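Local coordinates for oxidoreductase, 2OG-Fe oxygenase family protein, putative, expressed (Oryza sativa subsp. japonica, PDB 5XOI) that probably acts as an iron(II)- and 2-oxoglutarate-dependent dioxygenase of the AlkB family, represented here by its oxygenase domain, at residues 18-23 against 90-95; 30-35 against 222-227. All coordinates share one frame; numbering follows the deposited sequence.

Interaction 1: 18-23 against 90-95; sequences KFLKHD and SKIVKD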
ATOM      1  N   LYS A  18       9.600  10.110   0.443  1.00 19.67           N
ATOM      2  CA  LYS A  18      10.358  10.120  -0.814  1.00 21.67           C
ATOM      3  C   LYS A  18      11.359   8.963  -0.875  1.00 22.19           C
ATOM      4  O   LYS A  18      12.490   9.106  -1.345  1.00 19.37           O
ATOM      5  CB  LYS A  18      11.062  11.466  -1.011  1.00 24.95           C
ATOM      6  CG  LYS A  18      10.112  12.668  -1.087  1.00 35.31           C
ATOM      7  CD  LYS A  18       9.050  12.478  -2.164  1.00 33.32           C
ATOM      8  CE  LYS A  18       7.970  13.572  -2.105  1.00 40.08           C
ATOM      9  NZ  LYS A  18       7.181  13.694  -3.386  1.00 39.04           N
ATOM     10  N   PHE A  19      10.946   7.803  -0.360  1.00 19.95           N
ATOM     11  CA  PHE A  19      11.850   6.659  -0.284  1.00 18.44           C
ATOM     12  C   PHE A  19      12.142   6.075  -1.666  1.00 21.04           C
ATOM     13  O   PHE A  19      13.268   5.636  -1.934  1.00 19.32           O
ATOM     14  CB  PHE A  19      11.245   5.598   0.637  1.00 16.29           C
ATOM     15  CG  PHE A  19      12.169   4.471   0.970  1.00 16.10           C
ATOM     16  CD1 PHE A  19      13.222   4.658   1.853  1.00 19.40           C
ATOM     17  CD2 PHE A  19      11.974   3.212   0.417  1.00 18.19           C
ATOM     18  CE1 PHE A  19      14.081   3.603   2.174  1.00 18.79           C
ATOM     19  CE2 PHE A  19      12.826   2.151   0.728  1.00 19.05           C
ATOM     20  CZ  PHE A  19      13.881   2.352   1.607  1.00 15.83           C
ATOM     21  N   LEU A  20      11.146   6.057  -2.556  1.00 17.38           N
ATOM     22  CA  LEU A  20      11.320   5.468  -3.884  1.00 13.50           C
ATOM     23  C   LEU A  20      12.199   6.349  -4.775  1.00 20.34           C
ATOM     24  O   LEU A  20      11.899   7.527  -4.985  1.00 23.58           O
ATOM     25  CB  LEU A  20       9.954   5.256  -4.542  1.00 16.52           C
ATOM     26  CG  LEU A  20       9.015   4.311  -3.789  1.00 13.64           C
ATOM     27  CD1 LEU A  20       7.642   4.205  -4.484  1.00 19.27           C
ATOM     28  CD2 LEU A  20       9.645   2.939  -3.667  1.00 16.48           C
ATOM     29  N   LYS A  21      13.265   5.763  -5.330  1.00 21.58           N
ATOM     30  CA  LYS A  21      14.166   6.512  -6.203  1.00 28.92           C
ATOM     31  C   LYS A  21      13.461   6.907  -7.499  1.00 27.46           C
ATOM     32  O   LYS A  21      12.439   6.335  -7.878  1.00 19.49           O
ATOM     33  CB  LYS A  21      15.411   5.694  -6.556  1.00 32.24           C
ATOM     34  CG  LYS A  21      16.288   5.281  -5.390  1.00 35.51           C
ATOM     35  CD  LYS A  21      17.615   4.761  -5.927  1.00 47.25           C
ATOM     36  CE  LYS A  21      18.043   3.485  -5.231  1.00 52.98           C
ATOM     37  NZ  LYS A  21      17.980   3.638  -3.751  1.00 56.80           N
ATOM     38  N   HIS A  22      14.050   7.891  -8.186  1.00 25.98           N
ATOM     39  CA  HIS A  22      13.525   8.401  -9.454  1.00 22.45           C
ATOM     40  C   HIS A  22      13.216   7.275 -10.432  1.00 22.62           C
ATOM     41  O   HIS A  22      12.072   7.117 -10.893  1.00 20.34           O
ATOM     42  CB  HIS A  22      14.555   9.373 -10.062  1.00 21.72           C
ATOM     43  CG  HIS A  22      14.226   9.851 -11.450  1.00 24.76           C
ATOM     44  ND1 HIS A  22      14.110  11.189 -11.767  1.00 29.96           N
ATOM     45  CD2 HIS A  22      14.030   9.176 -12.608  1.00 29.38           C
ATOM     46  CE1 HIS A  22      13.835  11.315 -13.054  1.00 27.55           C
ATOM     47  NE2 HIS A  22      13.772  10.108 -13.587  1.00 29.07           N
ATOM     48  N   ASP A  23      14.246   6.506 -10.796  1.00 18.88           N
ATOM     49  CA  ASP A  23      14.077   5.505 -11.842  1.00 24.98           C
ATOM     50  C   ASP A  23      13.182   4.368 -11.373  1.00 21.79           C
ATOM     51  O   ASP A  23      12.528   3.717 -12.194  1.00 25.09           O
ATOM     52  CB  ASP A  23      15.442   4.969 -12.290  1.00 29.20           C
ATOM     53  CG  ASP A  23      16.096   5.840 -13.364  1.00 28.35           C
ATOM     54  OD1 ASP A  23      15.390   6.654 -13.996  1.00 29.31           O
ATOM     55  OD2 ASP A  23      17.321   5.706 -13.587  1.00 31.09           O
ATOM     56  N   SER A  90       9.855  -6.636  -4.396  1.00 18.98           N
ATOM     57  CA  SER A  90      10.154  -7.280  -3.118  1.00 15.70           C
ATOM     58  C   SER A  90      11.430  -6.726  -2.503  1.00 20.50           C
ATOM     59  O   SER A  90      11.514  -6.571  -1.281  1.00 19.33           O
ATOM     60  CB  SER A  90      10.277  -8.797  -3.298  1.00 26.03           C
ATOM     61  OG  SER A  90       9.030  -9.384  -3.625  1.00 29.93           O
ATOM     62  N   LYS A  91      12.432  -6.423  -3.337  1.00 17.71           N
ATOM     63  CA  LYS A  91      13.682  -5.841  -2.838  1.00 21.23           C
ATOM     64  C   LYS A  91      13.438  -4.497  -2.163  1.00 22.59           C
ATOM     65  O   LYS A  91      13.962  -4.228  -1.071  1.00 20.33           O
ATOM     66  CB  LYS A  91      14.668  -5.685  -3.993  1.00 21.22           C
ATOM     67  CG  LYS A  91      15.942  -4.903  -3.667  1.00 30.76           C
ATOM     68  CD  LYS A  91      16.160  -3.742  -4.654  1.00 45.69           C
ATOM     69  CE  LYS A  91      17.166  -2.714  -4.135  1.00 51.60           C
ATOM     70  NZ  LYS A  91      17.512  -1.682  -5.156  1.00 53.62           N
ATOM     71  N   ILE A  92      12.655  -3.631  -2.811  1.00 21.11           N
ATOM     72  CA  ILE A  92      12.369  -2.315  -2.252  1.00 16.27           C
ATOM     73  C   ILE A  92      11.602  -2.446  -0.944  1.00 15.16           C
ATOM     74  O   ILE A  92      11.864  -1.717   0.015  1.00 20.42           O
ATOM     75  CB  ILE A  92      11.599  -1.448  -3.265  1.00 16.60           C
ATOM     76  CG1 ILE A  92      12.450  -1.197  -4.518  1.00 18.51           C
ATOM     77  CG2 ILE A  92      11.204  -0.124  -2.625  1.00 18.04           C
ATOM     78  CD1 ILE A  92      11.703  -0.479  -5.639  1.00 20.19           C
ATOM     79  N   VAL A  93      10.656  -3.392  -0.880  1.00 14.67           N
ATOM     80  CA  VAL A  93       9.902  -3.627   0.352  1.00 15.53           C
ATOM     81  C   VAL A  93      10.844  -3.987   1.501  1.00 14.89           C
ATOM     82  O   VAL A  93      10.739  -3.455   2.613  1.00 15.43           O
ATOM     83  CB  VAL A  93       8.850  -4.732   0.130  1.00 16.38           C
ATOM     84  CG1 VAL A  93       8.334  -5.249   1.464  1.00 22.26           C
ATOM     85  CG2 VAL A  93       7.677  -4.199  -0.723  1.00 15.83           C
ATOM     86  N   LYS A  94      11.763  -4.910   1.251  1.00 14.60           N
ATOM     87  CA  LYS A  94      12.687  -5.332   2.300  1.00 19.51           C
ATOM     88  C   LYS A  94      13.627  -4.204   2.704  1.00 20.33           C
ATOM     89  O   LYS A  94      13.979  -4.076   3.888  1.00 20.15           O
ATOM     90  CB  LYS A  94      13.471  -6.556   1.829  1.00 22.17           C
ATOM     91  CG  LYS A  94      12.659  -7.839   1.893  1.00 26.35           C
ATOM     92  CD  LYS A  94      13.320  -8.958   1.112  1.00 28.43           C
ATOM     93  CE  LYS A  94      12.316 -10.033   0.709  1.00 35.69           C
ATOM     94  NZ  LYS A  94      11.774 -10.746   1.894  1.00 40.43           N
ATOM     95  N   ASP A  95      14.057  -3.385   1.739  1.00 17.34           N
ATOM     96  CA  ASP A  95      14.868  -2.209   2.058  1.00 18.43           C
ATOM     97  C   ASP A  95      14.098  -1.230   2.939  1.00 20.44           C
ATOM     98  O   ASP A  95      14.664  -0.631   3.865  1.00 17.71           O
ATOM     99  CB  ASP A  95      15.313  -1.503   0.771  1.00 18.25           C
ATOM    100  CG  ASP A  95      16.392  -2.266   0.012  1.00 27.23           C
ATOM    101  OD1 ASP A  95      16.959  -3.234   0.552  1.00 26.48           O
ATOM    102  OD2 ASP A  95      16.668  -1.886  -1.144  1.00 29.44           O
TER

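Interaction 2: 30-35 against 222-227; sequences RRCQKL and GRLNLT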
ATOM      1  N   ARG A  30       5.753   1.966 -15.185  1.00 17.23           N
ATOM      2  CA  ARG A  30       5.799   1.297 -16.480  1.00 19.58           C
ATOM      3  C   ARG A  30       5.418  -0.178 -16.357  1.00 19.21           C
ATOM      4  O   ARG A  30       4.648  -0.691 -17.175  1.00 23.80           O
ATOM      5  CB  ARG A  30       7.186   1.469 -17.103  1.00 23.08           C
ATOM      6  CG  ARG A  30       7.400   2.858 -17.698  1.00 23.21           C
ATOM      7  CD  ARG A  30       8.767   2.973 -18.373  1.00 29.03           C
ATOM      8  NE  ARG A  30       8.981   4.288 -18.971  1.00 31.95           N
ATOM      9  CZ  ARG A  30      10.180   4.840 -19.137  1.00 39.40           C
ATOM     10  NH1 ARG A  30      11.271   4.194 -18.740  1.00 32.61           N
ATOM     11  NH2 ARG A  30      10.293   6.040 -19.690  1.00 44.66           N
ATOM     12  N   ARG A  31       5.911  -0.868 -15.322  1.00 22.57           N
ATOM     13  CA  ARG A  31       5.535  -2.272 -15.137  1.00 21.36           C
ATOM     14  C   ARG A  31       4.042  -2.422 -14.861  1.00 21.50           C
ATOM     15  O   ARG A  31       3.395  -3.333 -15.386  1.00 21.45           O
ATOM     16  CB  ARG A  31       6.336  -2.898 -14.001  1.00 24.03           C
ATOM     17  CG  ARG A  31       7.801  -3.140 -14.326  1.00 30.31           C
ATOM     18  CD  ARG A  31       8.535  -3.600 -13.083  1.00 35.00           C
ATOM     19  NE  ARG A  31       9.962  -3.800 -13.313  1.00 40.25           N
ATOM     20  CZ  ARG A  31      10.515  -4.984 -13.548  1.00 40.46           C
ATOM     21  NH1 ARG A  31       9.758  -6.074 -13.591  1.00 39.02           N
ATOM     22  NH2 ARG A  31      11.822  -5.078 -13.740  1.00 48.19           N
ATOM     23  N   CYS A  32       3.481  -1.535 -14.038  1.00 18.77           N
ATOM     24  CA  CYS A  32       2.059  -1.611 -13.720  1.00 16.64           C
ATOM     25  C   CYS A  32       1.191  -1.205 -14.906  1.00 22.89           C
ATOM     26  O   CYS A  32       0.081  -1.725 -15.070  1.00 22.72           O
ATOM     27  CB  CYS A  32       1.766  -0.731 -12.504  1.00 14.75           C
ATOM     28  SG  CYS A  32       2.338  -1.374 -10.937  1.00 21.05           S
ATOM     29  N   GLN A  33       1.675  -0.292 -15.754  1.00 20.92           N
ATOM     30  CA  GLN A  33       0.928   0.037 -16.966  1.00 21.34           C
ATOM     31  C   GLN A  33       0.792  -1.180 -17.871  1.00 24.00           C
ATOM     32  O   GLN A  33      -0.284  -1.442 -18.420  1.00 25.41           O
ATOM     33  CB  GLN A  33       1.613   1.180 -17.717  1.00 20.44           C
ATOM     34  CG  GLN A  33       1.415   2.529 -17.078  1.00 19.18           C
ATOM     35  CD  GLN A  33       2.264   3.594 -17.723  1.00 23.93           C
ATOM     36  OE1 GLN A  33       3.343   3.308 -18.253  1.00 24.74           O
ATOM     37  NE2 GLN A  33       1.796   4.833 -17.675  1.00 22.23           N
ATOM     38  N   LYS A  34       1.868  -1.947 -18.018  1.00 20.25           N
ATOM     39  CA  LYS A  34       1.857  -3.090 -18.921  1.00 23.76           C
ATOM     40  C   LYS A  34       1.112  -4.277 -18.317  1.00 23.52           C
ATOM     41  O   LYS A  34       0.290  -4.903 -18.990  1.00 27.89           O
ATOM     42  CB  LYS A  34       3.293  -3.480 -19.274  1.00 27.94           C
ATOM     43  CG  LYS A  34       3.394  -4.474 -20.409  1.00 32.75           C
ATOM     44  CD  LYS A  34       4.829  -4.601 -20.879  1.00 34.13           C
ATOM     45  CE  LYS A  34       4.979  -5.760 -21.843  1.00 37.95           C
ATOM     46  NZ  LYS A  34       4.193  -5.581 -23.102  1.00 37.69           N
ATOM     47  N   LEU A  35       1.403  -4.613 -17.057  1.00 25.64           N
ATOM     48  CA  LEU A  35       0.646  -5.662 -16.378  1.00 25.54           C
ATOM     49  C   LEU A  35      -0.825  -5.297 -16.260  1.00 27.53           C
ATOM     50  O   LEU A  35      -1.692  -6.182 -16.312  1.00 21.73           O
ATOM     51  CB  LEU A  35       1.238  -5.925 -14.995  1.00 24.85           C
ATOM     52  CG  LEU A  35       2.687  -6.414 -14.897  1.00 27.06           C
ATOM     53  CD1 LEU A  35       2.988  -6.831 -13.484  1.00 30.14           C
ATOM     54  CD2 LEU A  35       2.941  -7.577 -15.850  1.00 32.38           C
ATOM     55  N   GLY A 222      -4.183  11.048 -11.367  1.00 14.01           N
ATOM     56  CA  GLY A 222      -4.600  10.173 -10.293  1.00 13.29           C
ATOM     57  C   GLY A 222      -3.401   9.606  -9.569  1.00 14.27           C
ATOM     58  O   GLY A 222      -2.279  10.124  -9.672  1.00 13.95           O
ATOM     59  N   ARG A 223      -3.651   8.523  -8.830  1.00 13.25           N
ATOM     60  CA  ARG A 223      -2.670   7.980  -7.900  1.00 13.19           C
ATOM     61  C   ARG A 223      -2.597   6.466  -8.023  1.00 13.59           C
ATOM     62  O   ARG A 223      -3.625   5.787  -8.080  1.00 14.08           O
ATOM     63  CB  ARG A 223      -3.017   8.366  -6.451  1.00 16.97           C
ATOM     64  CG  ARG A 223      -2.158   7.656  -5.387  1.00 15.59           C
ATOM     65  CD  ARG A 223      -2.506   8.138  -3.983  1.00 14.20           C
ATOM     66  NE  ARG A 223      -1.791   7.395  -2.936  1.00 13.85           N
ATOM     67  CZ  ARG A 223      -2.257   6.313  -2.303  1.00 15.41           C
ATOM     68  NH1 ARG A 223      -3.456   5.801  -2.585  1.00 12.92           N
ATOM     69  NH2 ARG A 223      -1.514   5.729  -1.375  1.00 15.60           N
ATOM     70  N   LEU A 224      -1.380   5.933  -8.015  1.00 12.30           N
ATOM     71  CA  LEU A 224      -1.160   4.493  -8.004  1.00 12.53           C
ATOM     72  C   LEU A 224      -0.607   4.082  -6.646  1.00 12.05           C
ATOM     73  O   LEU A 224       0.386   4.644  -6.178  1.00 15.85           O
ATOM     74  CB  LEU A 224      -0.193   4.078  -9.117  1.00 16.96           C
ATOM     75  CG  LEU A 224       0.063   2.585  -9.370  1.00 18.58           C
ATOM     76  CD1 LEU A 224      -1.198   1.883  -9.860  1.00 19.31           C
ATOM     77  CD2 LEU A 224       1.192   2.402 -10.367  1.00 22.92           C
ATOM     78  N   ASN A 225      -1.238   3.091  -6.031  1.00 13.39           N
ATOM     79  CA  ASN A 225      -0.788   2.533  -4.765  1.00 16.02           C
ATOM     80  C   ASN A 225      -0.459   1.061  -4.964  1.00 14.93           C
ATOM     81  O   ASN A 225      -1.157   0.355  -5.695  1.00 13.45           O
ATOM     82  CB  ASN A 225      -1.869   2.696  -3.680  1.00 15.53           C
ATOM     83  CG  ASN A 225      -1.653   1.771  -2.492  1.00 13.69           C
ATOM     84  OD1 ASN A 225      -2.317   0.745  -2.361  1.00 13.59           O
ATOM     85  ND2 ASN A 225      -0.732   2.140  -1.616  1.00 14.22           N
ATOM     86  N   LEU A 226       0.620   0.608  -4.331  1.00 13.26           N
ATOM     87  CA  LEU A 226       0.950  -0.809  -4.259  1.00 13.76           C
ATOM     88  C   LEU A 226       1.022  -1.178  -2.788  1.00 15.02           C
ATOM     89  O   LEU A 226       1.840  -0.623  -2.049  1.00 14.37           O
ATOM     90  CB  LEU A 226       2.278  -1.112  -4.974  1.00 14.51           C
ATOM     91  CG  LEU A 226       2.249  -0.950  -6.507  1.00 19.77           C
ATOM     92  CD1 LEU A 226       2.377   0.520  -6.919  1.00 18.70           C
ATOM     93  CD2 LEU A 226       3.363  -1.782  -7.155  1.00 21.93           C
ATOM     94  N   THR A 227       0.182  -2.116  -2.364  1.00 12.50           N
ATOM     95  CA  THR A 227       0.107  -2.497  -0.960  1.00 12.18           C
ATOM     96  C   THR A 227       0.547  -3.947  -0.832  1.00 12.46           C
ATOM     97  O   THR A 227      -0.112  -4.839  -1.377  1.00 17.81           O
ATOM     98  CB  THR A 227      -1.315  -2.284  -0.437  1.00 15.28           C
ATOM     99  OG1 THR A 227      -1.549  -0.872  -0.323  1.00 16.70           O
ATOM    100  CG2 THR A 227      -1.484  -2.929   0.929  1.00 16.73           C
TER

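Interaction 1: 18-23 against 90-95
Leu20 and Ile92 make the tightest apolar touch between the connection that leads into helix 22-37 and the flank of helix 87-106. Methyl meets methyl, CD2 of Leu20 lying 3.6 Å from CG2 of Ile92; the two side chains cross at about a right angle, and CD2 to CG2 is the one touch between them. CG2 of Ile92 also lies 4.4 Å from CE2 of Phe19, a looser approach that places this one methyl next to both Leu20 and Phe19.

A second kind of contact sets an aromatic ring against the helix backbone. Phe19 has its CG anti to the backbone N (chi1 -171°), which carries the ring across to 90-95. Its CE2 corner faces Ile92 O at the ring edge and near the ring plane, 4.0 Å away, while CZ lies 3.8 Å from Asp95 O in an oblique approach. CB of Asp95 also approaches CZ, at 4.2 Å. Ala96 and Ala99, further along the helix, also touch this ring.

Charged groups stay at a distance. NZ of Lys21 is 5.5 Å from NZ of Lys91 and 6.2 Å from OD2 of Asp95; the carboxylate probably moderates the repulsion between the two lysines. No hydrogen bond crosses the contact, so van der Waals packing holds it.

Lys21 takes the N-cap position of helix 22-37; the backbone of Leu20 is hydrogen-bonded to that of Gly185, and Leu20 O accepts from Gln25 NE2. Beneath, Phe158 of strand 155-161 touches both Leu20 and Ile92. This packing of the lead-in to one helix against a second, over the larger antiparallel sheet, fits the double-stranded beta-helix (jelly-roll) core of AlkB-type oxygenases, whose outer sheet face is covered by helices.

Interaction 2: 30-35 against 222-227
Cys32 of helix 22-37 and Leu224 of strand 223-229 mark the nearest backbone approach, their CA atoms 9.0 Å apart, and the extended strand turns alternate residues toward the helix. Cys32 points at the strand and touches one methyl of each of two leucines. Its CB lies 3.8 Å from CD2 of Leu224, and its SG lies 3.9 Å from CD2 of Leu226 and 4.0 Å from CD2 of Leu224. The leucines get there differently: Leu224 has its CG anti to the backbone N (chi1 -174°), whereas in Leu226 CG stands beside the N (chi1 -68°), and the CD2 branches converge on the cysteine. Val127 of strand 124-131 touches Cys32 and Leu224, and Phe89 of helix 87-106 packs on Leu226.

The strand's other face is polar. Thr227 OG1 donates to Asn225 OD1 over 2.7 Å, in the carbonyl plane on a lone pair at a C=O...donor angle of 115°; Asn128 ND2 also bonds this oxygen. Arg223, a 2-oxoglutarate-binding residue, lies on this face as well.

With all three touching residues buried and no hydrogen bond between the segments, cohesion across the contact is apolar; the alternation of the strand puts Leu224 and Leu226 on the helix-covered side and Arg223 and Asn225 on the other.

Helix 22-37 and its lead-in serve both contacts: interaction 1 is made by the connection just before it, interaction 2 by a residue of the helix itself. Their centres are 14 Å apart and their nearest atoms about 7 Å, without touching. Along the chain the segments alternate in the order 18-23, 30-35, 90-95 and 222-227, so the two pairings cross. Helix 87-106 is the partner in interaction 1, and strand 223-229, in the seven-stranded antiparallel sheet, is that in interaction 2. Phe158 of the adjacent strand 155-161 touches side chains of both contacts. Together they pack helix 22-37 and its lead-in against helix 87-106 and the sheet that carries cosubstrate-binding residues.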